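Local coordinates for protein malonyl-CoA decarboxylase (Rhodopseudomonas palustris, PDB 4KSA) that probably catalyses the decarboxylation of malonyl-CoA to acetyl-CoA and carbon dioxide, at residues A[132-137]-A[222-227]; A[234-239]-A[255-260]; A[341-346]-A[394-399]. One frame throughout, in Å; residues are numbered along the deposited sequence.

Interaction 1. Residues A[132-137]-A[222-227]; sequences GTAALV and PRLVDE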
loop_
_atom_site.group_PDB
_atom_site.type_symbol
_atom_site.label_atom_id
_atom_site.label_comp_id
_atom_site.label_asym_id
_atom_site.label_seq_id
_atom_site.Cartn_x
_atom_site.Cartn_y
_atom_site.Cartn_z
ATOM N N GLY A 132 20.415 -0.287 15.033
ATOM C CA GLY A 132 21.649 -1.062 15.035
ATOM C C GLY A 132 22.450 -1.095 13.739
ATOM O O GLY A 132 23.636 -0.757 13.722
ATOM N N THR A 133 21.800 -1.508 12.653
ATOM C CA THR A 133 22.468 -1.601 11.366
ATOM C C THR A 133 23.088 -0.281 10.948
ATOM O O THR A 133 24.236 -0.236 10.501
ATOM C CB THR A 133 21.510 -2.053 10.281
ATOM O OG1 THR A 133 21.009 -3.347 10.617
ATOM C CG2 THR A 133 22.222 -2.134 8.945
ATOM N N ALA A 134 22.330 0.799 11.092
ATOM C CA ALA A 134 22.823 2.117 10.714
ATOM C C ALA A 134 24.061 2.459 11.541
ATOM O O ALA A 134 25.053 2.960 11.023
ATOM C CB ALA A 134 21.736 3.161 10.922
ATOM N N ALA A 135 23.995 2.179 12.833
ATOM C CA ALA A 135 25.114 2.453 13.713
ATOM C C ALA A 135 26.319 1.589 13.301
ATOM O O ALA A 135 27.456 2.062 13.298
ATOM C CB ALA A 135 24.706 2.176 15.147
ATOM N N LEU A 136 26.072 0.327 12.947
ATOM C CA LEU A 136 27.159 -0.545 12.536
ATOM C C LEU A 136 27.804 -0.067 11.252
ATOM O O LEU A 136 28.998 -0.255 11.050
ATOM C CB LEU A 136 26.680 -1.983 12.345
ATOM C CG LEU A 136 26.742 -2.938 13.541
ATOM C CD1 LEU A 136 28.132 -2.910 14.172
ATOM C CD2 LEU A 136 25.728 -2.532 14.549
ATOM N N VAL A 137 27.028 0.544 10.372
ATOM C CA VAL A 137 27.594 1.031 9.126
ATOM C C VAL A 137 28.507 2.201 9.442
ATOM O O VAL A 137 29.606 2.319 8.884
ATOM C CB VAL A 137 26.502 1.490 8.133
ATOM C CG1 VAL A 137 27.138 2.212 6.942
ATOM C CG2 VAL A 137 25.698 0.278 7.659
ATOM N N PRO A 222 15.697 -2.624 2.821
ATOM C CA PRO A 222 15.021 -2.579 4.123
ATOM C C PRO A 222 15.940 -2.491 5.354
ATOM O O PRO A 222 15.501 -2.017 6.398
ATOM C CB PRO A 222 14.162 -3.852 4.114
ATOM C CG PRO A 222 14.889 -4.781 3.159
ATOM C CD PRO A 222 15.344 -3.845 2.067
ATOM N N ARG A 223 17.201 -2.933 5.242
ATOM C CA ARG A 223 18.135 -2.883 6.377
ATOM C C ARG A 223 18.403 -1.465 6.836
ATOM O O ARG A 223 18.648 -1.240 8.010
ATOM C CB ARG A 223 19.488 -3.525 6.044
ATOM C CG ARG A 223 19.492 -5.029 5.967
ATOM C CD ARG A 223 19.233 -5.686 7.312
ATOM N NE ARG A 223 19.286 -7.139 7.178
ATOM C CZ ARG A 223 19.467 -7.980 8.191
ATOM N NH1 ARG A 223 19.503 -9.290 7.965
ATOM N NH2 ARG A 223 19.615 -7.507 9.427
ATOM N N LEU A 224 18.391 -0.523 5.902
ATOM C CA LEU A 224 18.622 0.872 6.206
ATOM C C LEU A 224 17.445 1.657 5.677
ATOM O O LEU A 224 17.490 2.239 4.593
ATOM C CB LEU A 224 19.900 1.362 5.547
ATOM C CG LEU A 224 21.189 0.758 6.081
ATOM C CD1 LEU A 224 22.356 1.330 5.304
ATOM C CD2 LEU A 224 21.327 1.062 7.575
ATOM N N VAL A 225 16.384 1.643 6.467
ATOM C CA VAL A 225 15.147 2.323 6.158
ATOM C C VAL A 225 15.305 3.789 5.770
ATOM O O VAL A 225 16.047 4.524 6.406
ATOM C CB VAL A 225 14.171 2.206 7.352
ATOM C CG1 VAL A 225 13.203 3.390 7.364
ATOM C CG2 VAL A 225 13.394 0.876 7.238
ATOM N N ASP A 226 14.588 4.179 4.716
ATOM C CA ASP A 226 14.588 5.533 4.191
ATOM C C ASP A 226 15.935 5.995 3.701
ATOM O O ASP A 226 16.133 7.172 3.469
ATOM C CB ASP A 226 14.082 6.516 5.257
ATOM C CG ASP A 226 12.566 6.473 5.422
ATOM O OD1 ASP A 226 12.061 6.982 6.450
ATOM O OD2 ASP A 226 11.884 5.940 4.522
ATOM N N GLU A 227 16.866 5.079 3.519
ATOM C CA GLU A 227 18.194 5.489 3.115
ATOM C C GLU A 227 18.592 5.103 1.681
ATOM O O GLU A 227 18.694 3.916 1.345
ATOM C CB GLU A 227 19.196 4.933 4.133
ATOM C CG GLU A 227 20.548 5.599 4.101
ATOM C CD GLU A 227 20.490 7.059 4.496
ATOM O OE1 GLU A 227 20.258 7.343 5.693
ATOM O OE2 GLU A 227 20.677 7.921 3.605
#
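Thr133 and Val137, which both touch Leu224, are joined by a regular helical backbone bond, Val137 N to Thr133 O at 2.9 Å. This bond belongs to the first turn of helix 132-146, which sets both side chains on the face turned to the loop 222-227. That loop is part of the connection of a beta hairpin, joining strand 214-220 to its antiparallel neighbour, strand 230-237. The contact therefore links the helical N-terminal part of the enzyme to the alpha/beta C-terminal part, whose sequence belongs to the acetyltransferase clan.

Leu224 supplies the apolar reach. With CG anti to its carbonyl carbon (chi1 -67°) and chi2 extended, its isobutyl end extends to the helix. CD2 lies 3.6 Å from Thr133 CG2 and equally 3.6 Å from Ala134 CA, while the Ala134 methyl stays at 4.0 Å from the same CD2. The other branch, CD1, comes to 4.2 Å from Val137 CG2. One methyl thus covers the start of the turn and its twin reaches one turn on.

Thr133 divides its two branches between different tasks. CG2 packs on Leu224, whereas OG1 is hydrogen-bonded to Asn127 OD1, so the polar branch is satisfied outside the contact. Arg223 contributes mostly its backbone, and its guanidinium leads elsewhere, to a cation-pi interaction with Phe172 of a second subunit. Leu224 opens a type II turn that ends at Glu227, with Glu227 N bonded to Leu224 O at 3.1 Å. From the loop, the carbonyl of Arg223 adds a backbone contact: its O stands 3.7 Å from Thr133 CB.

Interaction 2. Residues A[234-239]-A[255-260]; sequences VALTKD and IAASDA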
loop_
_atom_site.group_PDB
_atom_site.type_symbol
_atom_site.label_atom_id
_atom_site.label_comp_id
_atom_site.label_asym_id
_atom_site.label_seq_id
_atom_site.Cartn_x
_atom_site.Cartn_y
_atom_site.Cartn_z
ATOM N N VAL A 234 20.215 11.046 -14.016
ATOM C CA VAL A 234 20.074 10.900 -15.463
ATOM C C VAL A 234 19.597 12.175 -16.154
ATOM O O VAL A 234 18.924 13.011 -15.552
ATOM C CB VAL A 234 19.071 9.773 -15.802
ATOM C CG1 VAL A 234 18.956 9.612 -17.293
ATOM C CG2 VAL A 234 19.519 8.472 -15.171
ATOM N N ALA A 235 19.959 12.316 -17.428
ATOM C CA ALA A 235 19.548 13.462 -18.244
ATOM C C ALA A 235 18.847 12.953 -19.506
ATOM O O ALA A 235 19.364 12.071 -20.190
ATOM C CB ALA A 235 20.761 14.303 -18.622
ATOM N N LEU A 236 17.657 13.486 -19.785
ATOM C CA LEU A 236 16.906 13.104 -20.981
ATOM C C LEU A 236 17.366 13.969 -22.151
ATOM O O LEU A 236 17.309 15.204 -22.084
ATOM C CB LEU A 236 15.407 13.294 -20.758
ATOM C CG LEU A 236 14.671 12.259 -19.904
ATOM C CD1 LEU A 236 15.564 11.043 -19.672
ATOM C CD2 LEU A 236 14.236 12.911 -18.589
ATOM N N THR A 237 17.823 13.325 -23.223
ATOM C CA THR A 237 18.330 14.069 -24.375
ATOM C C THR A 237 18.057 13.442 -25.747
ATOM O O THR A 237 17.408 12.394 -25.867
ATOM C CB THR A 237 19.851 14.256 -24.274
ATOM O OG1 THR A 237 20.493 12.991 -24.494
ATOM C CG2 THR A 237 20.240 14.795 -22.895
ATOM N N LYS A 238 18.584 14.097 -26.781
ATOM C CA LYS A 238 18.426 13.642 -28.164
ATOM C C LYS A 238 19.766 13.267 -28.820
ATOM O O LYS A 238 19.863 13.176 -30.045
ATOM C CB LYS A 238 17.716 14.730 -28.984
ATOM C CG LYS A 238 16.205 14.784 -28.768
ATOM C CD LYS A 238 15.563 16.026 -29.394
ATOM C CE LYS A 238 15.814 17.269 -28.550
ATOM N NZ LYS A 238 14.974 18.425 -28.975
ATOM N N ASP A 239 20.788 13.027 -27.999
ATOM C CA ASP A 239 22.121 12.674 -28.490
ATOM C C ASP A 239 23.020 12.292 -27.314
ATOM O O ASP A 239 22.916 12.878 -26.241
ATOM C CB ASP A 239 22.740 13.882 -29.179
ATOM C CG ASP A 239 23.009 15.015 -28.201
ATOM O OD1 ASP A 239 22.052 15.446 -27.517
ATOM O OD2 ASP A 239 24.172 15.468 -28.106
ATOM N N ILE A 255 14.072 20.109 -22.418
ATOM C CA ILE A 255 13.237 19.556 -23.470
ATOM C C ILE A 255 12.194 18.652 -22.833
ATOM O O ILE A 255 12.432 18.080 -21.776
ATOM C CB ILE A 255 14.069 18.737 -24.482
ATOM C CG1 ILE A 255 14.506 17.404 -23.862
ATOM C CG2 ILE A 255 15.291 19.541 -24.907
ATOM C CD1 ILE A 255 15.285 16.499 -24.804
ATOM N N ALA A 256 11.031 18.538 -23.461
ATOM C CA ALA A 256 9.986 17.689 -22.923
ATOM C C ALA A 256 10.538 16.275 -22.909
ATOM O O ALA A 256 11.180 15.844 -23.865
ATOM C CB ALA A 256 8.748 17.766 -23.786
ATOM N N ALA A 257 10.291 15.564 -21.814
ATOM C CA ALA A 257 10.775 14.200 -21.639
ATOM C C ALA A 257 10.289 13.265 -22.733
ATOM O O ALA A 257 10.946 12.272 -23.057
ATOM C CB ALA A 257 10.349 13.673 -20.267
ATOM N N SER A 258 9.129 13.579 -23.297
ATOM C CA SER A 258 8.563 12.754 -24.352
ATOM C C SER A 258 9.333 12.945 -25.654
ATOM O O SER A 258 9.373 12.046 -26.492
ATOM C CB SER A 258 7.088 13.107 -24.543
ATOM O OG SER A 258 6.902 14.512 -24.578
ATOM N N ASP A 259 9.950 14.116 -25.809
ATOM C CA ASP A 259 10.736 14.446 -27.004
ATOM C C ASP A 259 12.102 13.762 -27.013
ATOM O O ASP A 259 12.666 13.484 -28.071
ATOM C CB ASP A 259 10.955 15.961 -27.101
ATOM C CG ASP A 259 9.692 16.717 -27.473
ATOM O OD1 ASP A 259 9.712 17.968 -27.416
ATOM O OD2 ASP A 259 8.682 16.069 -27.831
ATOM N N ALA A 260 12.638 13.502 -25.828
ATOM C CA ALA A 260 13.945 12.874 -25.717
ATOM C C ALA A 260 13.984 11.474 -26.315
ATOM O O ALA A 260 12.966 10.790 -26.383
ATOM C CB ALA A 260 14.379 12.838 -24.244
#
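Leu236 and Ala260 meet through their beta carbons, CB to CB at 3.7 Å, the nearest approach of two apolar side chains here. The Ala260 methyl also faces the backbone of the next residue, with CB 3.5 Å from Thr237 O. Further along, Leu236 CD2 reaches Ala257 CB at 4.3 Å, so one leucine touches two of the loop's three alanines, Ala257 and Ala260.

Ile255 enters from the other end of its segment. Its CG1 branch sits between the backbone N and the carbonyl carbon (chi1 73°) and then runs out extended. This carries CD1 to 3.6 Å from Leu236 O and to 3.9 Å from Lys238 CE. The lysine and isoleucine chains run antiparallel alongside each other, the lysine bending at chi3 (-77°) while its CG lies 3.8 Å from Asp259 O. The lysine therefore contributes methylenes: Lys238 NZ remains 5.5 Å from Asp259 OD1, an attraction of opposite charges at most, with no contact between the charged atoms.

The second shell shapes the loop. Asp259 N bonds to Ala256 O at 2.9 Å, giving a helix-like bend over 257-259, and Asn298 ND2 holds Ala257 O. Thr237, at the end of strand 230-237, is backbone-bonded to Thr261 and Thr262. The contact thus closes the link between two antiparallel neighbours, 230-237 and 262-270, beside strand 214-220, whose Arg215 touches both Leu236 and Ala257.

Interaction 3. Residues A[341-346]-A[394-399]; sequences PNWFDD and NFLGDR
Phe344 and Leu396, 7.6 Å apart at their CA atoms, are the nearest backbone approach between a short 3-10 turn at 343-344 and a type II turn, Asn394 to Gly397, in which Leu396 takes a left-handed conformation.

The Leu396 side chain is directed at the 3-10 turn. Its CD2 lies 3.6 Å from Trp343 CH2 and 3.7 Å from Phe344 CB, bridging consecutive residues of the turn. Trp343 and Phe395 reach toward each other and touch along their peripheries, Trp343 CH2 to Phe395 CZ at 3.5 Å; ring centroids are 5.7 Å apart, the planes are inclined at 45°, and neither ring covers the other's face.

Arg399 wraps Phe344 differently. Its CB lies over one face of the phenyl ring, and a bend at chi3 (53°) brings the guanidinium round to the ring edge, where Phe344 CD2 sits over the guanidinium face with Arg399 NH1 3.3 Å away. The ring and guanidinium planes stand 78° apart, close to perpendicular. Asp345 OD1 forms a long salt bridge to the same NH1, at 3.8 Å. Met404 of helix 401-407 touches Trp343, Phe344, Leu396 and Arg399.

Chemically, an apolar patch is edged by a weak ionic pair: cohesion should rest mainly on hydrophobic and aromatic contacts, the long ion pair probably adding only a modest electrostatic restraint on the guanidinium.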
loop_
_atom_site.group_PDB
_atom_site.type_symbol
_atom_site.label_atom_id
_atom_site.label_comp_id
_atom_site.label_asym_id
_atom_site.label_seq_id
_atom_site.Cartn_x
_atom_site.Cartn_y
_atom_site.Cartn_z
ATOM N N PRO A 341 49.923 25.110 -17.566
ATOM C CA PRO A 341 48.735 25.799 -17.052
ATOM C C PRO A 341 47.404 25.406 -17.678
ATOM O O PRO A 341 46.607 24.702 -17.061
ATOM C CB PRO A 341 49.063 27.266 -17.291
ATOM C CG PRO A 341 50.523 27.305 -17.034
ATOM C CD PRO A 341 51.021 26.075 -17.774
ATOM N N ASN A 342 47.159 25.868 -18.898
ATOM C CA ASN A 342 45.897 25.567 -19.553
ATOM C C ASN A 342 46.083 25.101 -20.980
ATOM O O ASN A 342 45.445 25.632 -21.886
ATOM C CB ASN A 342 45.002 26.808 -19.559
ATOM C CG ASN A 342 44.998 27.536 -18.232
ATOM O OD1 ASN A 342 46.032 28.039 -17.779
ATOM N ND2 ASN A 342 43.831 27.600 -17.599
ATOM N N TRP A 343 46.938 24.107 -21.192
ATOM C CA TRP A 343 47.166 23.614 -22.545
ATOM C C TRP A 343 45.862 23.462 -23.329
ATOM O O TRP A 343 45.829 23.694 -24.537
ATOM C CB TRP A 343 47.908 22.275 -22.519
ATOM C CG TRP A 343 47.172 21.173 -21.832
ATOM C CD1 TRP A 343 47.324 20.763 -20.539
ATOM C CD2 TRP A 343 46.165 20.334 -22.406
ATOM N NE1 TRP A 343 46.475 19.717 -20.274
ATOM C CE2 TRP A 343 45.752 19.434 -21.402
ATOM C CE3 TRP A 343 45.572 20.257 -23.673
ATOM C CZ2 TRP A 343 44.771 18.467 -21.624
ATOM C CZ3 TRP A 343 44.597 19.296 -23.895
ATOM C CH2 TRP A 343 44.207 18.412 -22.873
ATOM N N PHE A 344 44.789 23.082 -22.639
ATOM C CA PHE A 344 43.495 22.908 -23.291
ATOM C C PHE A 344 42.970 24.207 -23.914
ATOM O O PHE A 344 42.084 24.181 -24.770
ATOM C CB PHE A 344 42.454 22.325 -22.308
ATOM C CG PHE A 344 42.269 23.130 -21.041
ATOM C CD1 PHE A 344 43.112 22.943 -19.947
ATOM C CD2 PHE A 344 41.244 24.069 -20.941
ATOM C CE1 PHE A 344 42.936 23.681 -18.771
ATOM C CE2 PHE A 344 41.059 24.811 -19.769
ATOM C CZ PHE A 344 41.907 24.617 -18.683
ATOM N N ASP A 345 43.522 25.340 -23.494
ATOM C CA ASP A 345 43.098 26.617 -24.041
ATOM C C ASP A 345 43.823 26.973 -25.349
ATOM O O ASP A 345 43.797 28.118 -25.791
ATOM C CB ASP A 345 43.290 27.728 -23.005
ATOM C CG ASP A 345 42.302 27.626 -21.856
ATOM O OD1 ASP A 345 41.197 27.084 -22.079
ATOM O OD2 ASP A 345 42.621 28.098 -20.739
ATOM N N ASP A 346 44.466 25.988 -25.966
ATOM C CA ASP A 346 45.165 26.202 -27.229
ATOM C C ASP A 346 44.788 25.118 -28.232
ATOM O O ASP A 346 45.453 24.091 -28.317
ATOM C CB ASP A 346 46.681 26.181 -27.028
ATOM C CG ASP A 346 47.445 26.355 -28.339
ATOM O OD1 ASP A 346 47.394 27.459 -28.925
ATOM O OD2 ASP A 346 48.089 25.383 -28.792
ATOM N N ASN A 394 35.975 10.477 -24.813
ATOM C CA ASN A 394 35.738 11.890 -25.054
ATOM C C ASN A 394 36.862 12.800 -24.615
ATOM O O ASN A 394 36.847 13.311 -23.497
ATOM C CB ASN A 394 34.450 12.329 -24.361
ATOM C CG ASN A 394 33.246 11.560 -24.841
ATOM O OD1 ASN A 394 32.904 11.597 -26.020
ATOM N ND2 ASN A 394 32.597 10.848 -23.929
ATOM N N PHE A 395 37.826 13.025 -25.504
ATOM C CA PHE A 395 38.946 13.902 -25.191
ATOM C C PHE A 395 38.393 15.264 -24.764
ATOM O O PHE A 395 37.476 15.794 -25.393
ATOM C CB PHE A 395 39.852 14.077 -26.419
ATOM C CG PHE A 395 41.125 14.826 -26.126
ATOM C CD1 PHE A 395 42.178 14.200 -25.460
ATOM C CD2 PHE A 395 41.250 16.169 -26.457
ATOM C CE1 PHE A 395 43.335 14.906 -25.126
ATOM C CE2 PHE A 395 42.405 16.882 -26.123
ATOM C CZ PHE A 395 43.446 16.249 -25.457
ATOM N N LEU A 396 38.945 15.814 -23.686
ATOM C CA LEU A 396 38.520 17.114 -23.173
ATOM C C LEU A 396 37.018 17.253 -22.935
ATOM O O LEU A 396 36.420 18.274 -23.258
ATOM C CB LEU A 396 39.003 18.222 -24.109
ATOM C CG LEU A 396 40.487 18.563 -23.967
ATOM C CD1 LEU A 396 40.912 19.638 -24.963
ATOM C CD2 LEU A 396 40.716 19.039 -22.546
ATOM N N GLY A 397 36.410 16.222 -22.360
ATOM C CA GLY A 397 34.992 16.284 -22.071
ATOM C C GLY A 397 34.740 17.124 -20.826
ATOM O O GLY A 397 33.710 17.792 -20.711
ATOM N N ASP A 398 35.684 17.102 -19.892
ATOM C CA ASP A 398 35.538 17.867 -18.663
ATOM C C ASP A 398 36.799 18.663 -18.338
ATOM O O ASP A 398 37.796 18.109 -17.874
ATOM C CB ASP A 398 35.197 16.920 -17.508
ATOM C CG ASP A 398 35.106 17.631 -16.176
ATOM O OD1 ASP A 398 34.540 18.747 -16.138
ATOM O OD2 ASP A 398 35.587 17.074 -15.167
ATOM N N ARG A 399 36.764 19.965 -18.582
ATOM C CA ARG A 399 37.939 20.768 -18.293
ATOM C C ARG A 399 37.859 21.444 -16.942
ATOM O O ARG A 399 38.615 22.376 -16.649
ATOM C CB ARG A 399 38.189 21.800 -19.398
ATOM C CG ARG A 399 37.014 22.670 -19.785
ATOM C CD ARG A 399 37.387 23.469 -21.026
ATOM N NE ARG A 399 37.864 22.579 -22.083
ATOM C CZ ARG A 399 38.592 22.968 -23.129
ATOM N NH1 ARG A 399 38.940 24.246 -23.272
ATOM N NH2 ARG A 399 38.975 22.074 -24.038
#

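How the interactions relate
The three contacts follow one another along the chain without touching. Interaction 1 comes nearest the metal site without adjoining it: the side chain of Arg223 is about 12 Å from that of His162, a magnesium ligand in a structure of this protein but not in this chain, and about 13 Å from a bound magnesium ion. Interactions 2 and 3 lie away from that site, their centres 27 Å and nearest atoms about 10 Å apart. Interaction 1 uses the loop leading into strand 230-237, interaction 2 includes that strand's C-terminal end, and one segment of interaction 3 begins at the end of edge strand 389-394. Interactions 1 and 3, centres 42 Å apart, flank the chain's centre.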